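Endo-1,4-beta-xylanase C (Paenibacillus barcinonensis, PDB 4XUO) hydrolyses internal beta-1,4-xylosidic linkages of xylan, the chain described here being its N-terminal CBM22-1 xylan-binding domain. Local coordinates at residues A[70-75]-A[151-156]. Numbering follows the deposited sequence.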
loop_
_atom_site.group_PDB
_atom_site.type_symbol
_atom_site.label_atom_id
_atom_site.label_comp_id
_atom_site.label_asym_id
_atom_site.label_seq_id
_atom_site.Cartn_x
_atom_site.Cartn_y
_atom_site.Cartn_z
ATOM N N GLU A 70 -1.515 -16.139 9.176
ATOM C CA GLU A 70 -0.443 -16.167 8.175
ATOM C C GLU A 70 0.449 -14.972 8.453
ATOM O O GLU A 70 -0.052 -13.891 8.735
ATOM C CB GLU A 70 -0.993 -16.086 6.752
ATOM C CG GLU A 70 -1.796 -17.306 6.309
ATOM C CD GLU A 70 -2.199 -17.283 4.841
ATOM O OE1 GLU A 70 -2.666 -16.239 4.339
ATOM O OE2 GLU A 70 -2.067 -18.333 4.178
ATOM N N VAL A 71 1.768 -15.173 8.430
ATOM C CA VAL A 71 2.696 -14.021 8.426
ATOM C C VAL A 71 3.075 -13.688 6.995
ATOM O O VAL A 71 3.591 -14.545 6.256
ATOM C CB VAL A 71 3.945 -14.299 9.249
ATOM C CG1 VAL A 71 4.869 -13.096 9.207
ATOM C CG2 VAL A 71 3.559 -14.612 10.691
ATOM N N VAL A 72 2.806 -12.444 6.584
ATOM C CA VAL A 72 3.168 -11.977 5.242
ATOM C C VAL A 72 4.136 -10.790 5.279
ATOM O O VAL A 72 4.332 -10.161 6.312
ATOM C CB VAL A 72 1.921 -11.611 4.381
ATOM C CG1 VAL A 72 0.963 -12.802 4.337
ATOM C CG2 VAL A 72 1.211 -10.391 4.944
ATOM N N GLU A 73 4.770 -10.547 4.144
ATOM C CA GLU A 73 5.698 -9.417 3.966
ATOM C C GLU A 73 5.236 -8.511 2.806
ATOM O O GLU A 73 5.094 -8.964 1.664
ATOM C CB GLU A 73 7.118 -9.944 3.709
ATOM C CG GLU A 73 8.244 -8.893 3.816
ATOM C CD GLU A 73 9.602 -9.570 4.033
ATOM O OE1 GLU A 73 10.118 -9.514 5.168
ATOM O OE2 GLU A 73 10.083 -10.239 3.092
ATOM N N ILE A 74 4.983 -7.229 3.145
ATOM C CA ILE A 74 4.430 -6.221 2.262
ATOM C C ILE A 74 5.530 -5.237 1.913
ATOM O O ILE A 74 6.177 -4.710 2.820
ATOM C CB ILE A 74 3.251 -5.471 2.926
ATOM C CG1 ILE A 74 2.172 -6.483 3.329
ATOM C CG2 ILE A 74 2.656 -4.417 1.990
ATOM C CD1 ILE A 74 1.025 -5.935 4.151
ATOM N N SER A 75 5.755 -5.024 0.625
ATOM C CA SER A 75 6.795 -4.099 0.173
ATOM C C SER A 75 6.442 -3.352 -1.098
ATOM O O SER A 75 5.592 -3.771 -1.908
ATOM C CB SER A 75 8.095 -4.846 -0.063
ATOM O OG SER A 75 7.898 -5.828 -1.075
ATOM N N PHE A 151 4.969 -3.181 -6.201
ATOM C CA PHE A 151 4.309 -3.609 -4.970
ATOM C C PHE A 151 4.251 -5.128 -4.907
ATOM O O PHE A 151 4.019 -5.778 -5.929
ATOM C CB PHE A 151 2.903 -3.000 -4.881
ATOM C CG PHE A 151 2.122 -3.451 -3.670
ATOM C CD1 PHE A 151 2.351 -2.901 -2.422
ATOM C CD2 PHE A 151 1.152 -4.423 -3.801
ATOM C CE1 PHE A 151 1.638 -3.327 -1.311
ATOM C CE2 PHE A 151 0.427 -4.862 -2.701
ATOM C CZ PHE A 151 0.667 -4.309 -1.452
ATOM N N GLN A 152 4.509 -5.689 -3.727
ATOM C CA GLN A 152 4.534 -7.152 -3.541
ATOM C C GLN A 152 4.072 -7.583 -2.150
ATOM O O GLN A 152 4.344 -6.914 -1.169
ATOM C CB GLN A 152 5.961 -7.669 -3.788
ATOM C CG GLN A 152 6.173 -9.165 -3.684
ATOM C CD GLN A 152 7.640 -9.547 -3.932
ATOM O OE1 GLN A 152 8.065 -9.643 -5.071
ATOM N NE2 GLN A 152 8.412 -9.715 -2.878
ATOM N N ILE A 153 3.406 -8.732 -2.073
ATOM C CA ILE A 153 3.101 -9.362 -0.818
ATOM C C ILE A 153 3.589 -10.820 -0.960
ATOM O O ILE A 153 3.191 -11.490 -1.907
ATOM C CB ILE A 153 1.588 -9.362 -0.504
ATOM C CG1 ILE A 153 1.042 -7.930 -0.440
ATOM C CG2 ILE A 153 1.328 -10.121 0.774
ATOM C CD1 ILE A 153 -0.418 -7.820 -0.011
ATOM N N ARG A 154 4.415 -11.259 -0.009
ATOM C CA ARG A 154 5.031 -12.602 0.006
ATOM C C ARG A 154 4.637 -13.310 1.313
ATOM O O ARG A 154 4.543 -12.701 2.380
ATOM C CB ARG A 154 6.576 -12.463 -0.123
ATOM C CG ARG A 154 7.352 -13.780 -0.144
ATOM C CD ARG A 154 8.845 -13.544 0.052
ATOM N NE ARG A 154 9.420 -12.878 -1.109
ATOM C CZ ARG A 154 9.896 -13.504 -2.183
ATOM N NH1 ARG A 154 9.885 -14.839 -2.267
ATOM N NH2 ARG A 154 10.396 -12.790 -3.183
ATOM N N LEU A 155 4.388 -14.610 1.251
ATOM C CA LEU A 155 4.102 -15.380 2.457
ATOM C C LEU A 155 5.423 -15.698 3.145
ATOM O O LEU A 155 6.335 -16.289 2.522
ATOM C CB LEU A 155 3.364 -16.678 2.099
ATOM C CG LEU A 155 2.825 -17.525 3.274
ATOM C CD1 LEU A 155 1.791 -16.855 4.159
ATOM C CD2 LEU A 155 2.262 -18.812 2.695
ATOM N N VAL A 156 5.520 -15.292 4.401
ATOM C CA VAL A 156 6.689 -15.564 5.237
ATOM C C VAL A 156 6.523 -16.902 5.951
ATOM O O VAL A 156 7.452 -17.730 5.918
ATOM C CB VAL A 156 6.941 -14.467 6.298
ATOM C CG1 VAL A 156 8.160 -14.835 7.157
ATOM C CG2 VAL A 156 7.179 -13.122 5.620
HETATM O O HOH W 1 7.226 -8.433 -0.420
#
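Phe151 and Ile74 meet on the inward face of antiparallel strands 71-75 and 151-155, in one of the two sheets of the CBM22 beta-sandwich; the Phe151 side chain is about 9 Å from the bound calcium ion. With CG anti to the backbone N (chi1 177°), the end of the ring comes nearer to strand 71-75. CB, CG and CD1 all lie near Ser75 O, CD1 closest at 3.4 Å, the oxygen oblique to the ring; CE1 then reaches Ile74 CG2 at 3.6 Å, and CZ stays close to the same methyl. The ring also packs edge-to-face with Trp24 and touches Leu135 of the opposing sheet, so a broad aromatic suits the place. Cut back to an alanine here, the side chain is likely to leave Ile74 CG2 and Trp24 without an aromatic partner and open a gap between the sheets. Beta-branched residues fill this buried face compactly: Ile74 and Ile153 run side by side, and Val72 CB lies 3.9 Å from Ile153 CG2.

On the other face Ser75 N donates to Gln152 O (3.0 Å, fairly straight at 164°) and Gln152 N returns a bond to Ser75 O (2.9 Å). Their hydroxyl and amide suit a water that accepts from Gln152 NE2, donates to Glu73 O and bonds Ser75 OG. Farther along, Val156 N donates to Val71 O at 2.8 Å where the chain turns a corner, and Val71 also bonds the Lys157 backbone. Hydrocarbon thus faces the sandwich core, while near Ser75 and Gln152 the other face is polar and water-bridged.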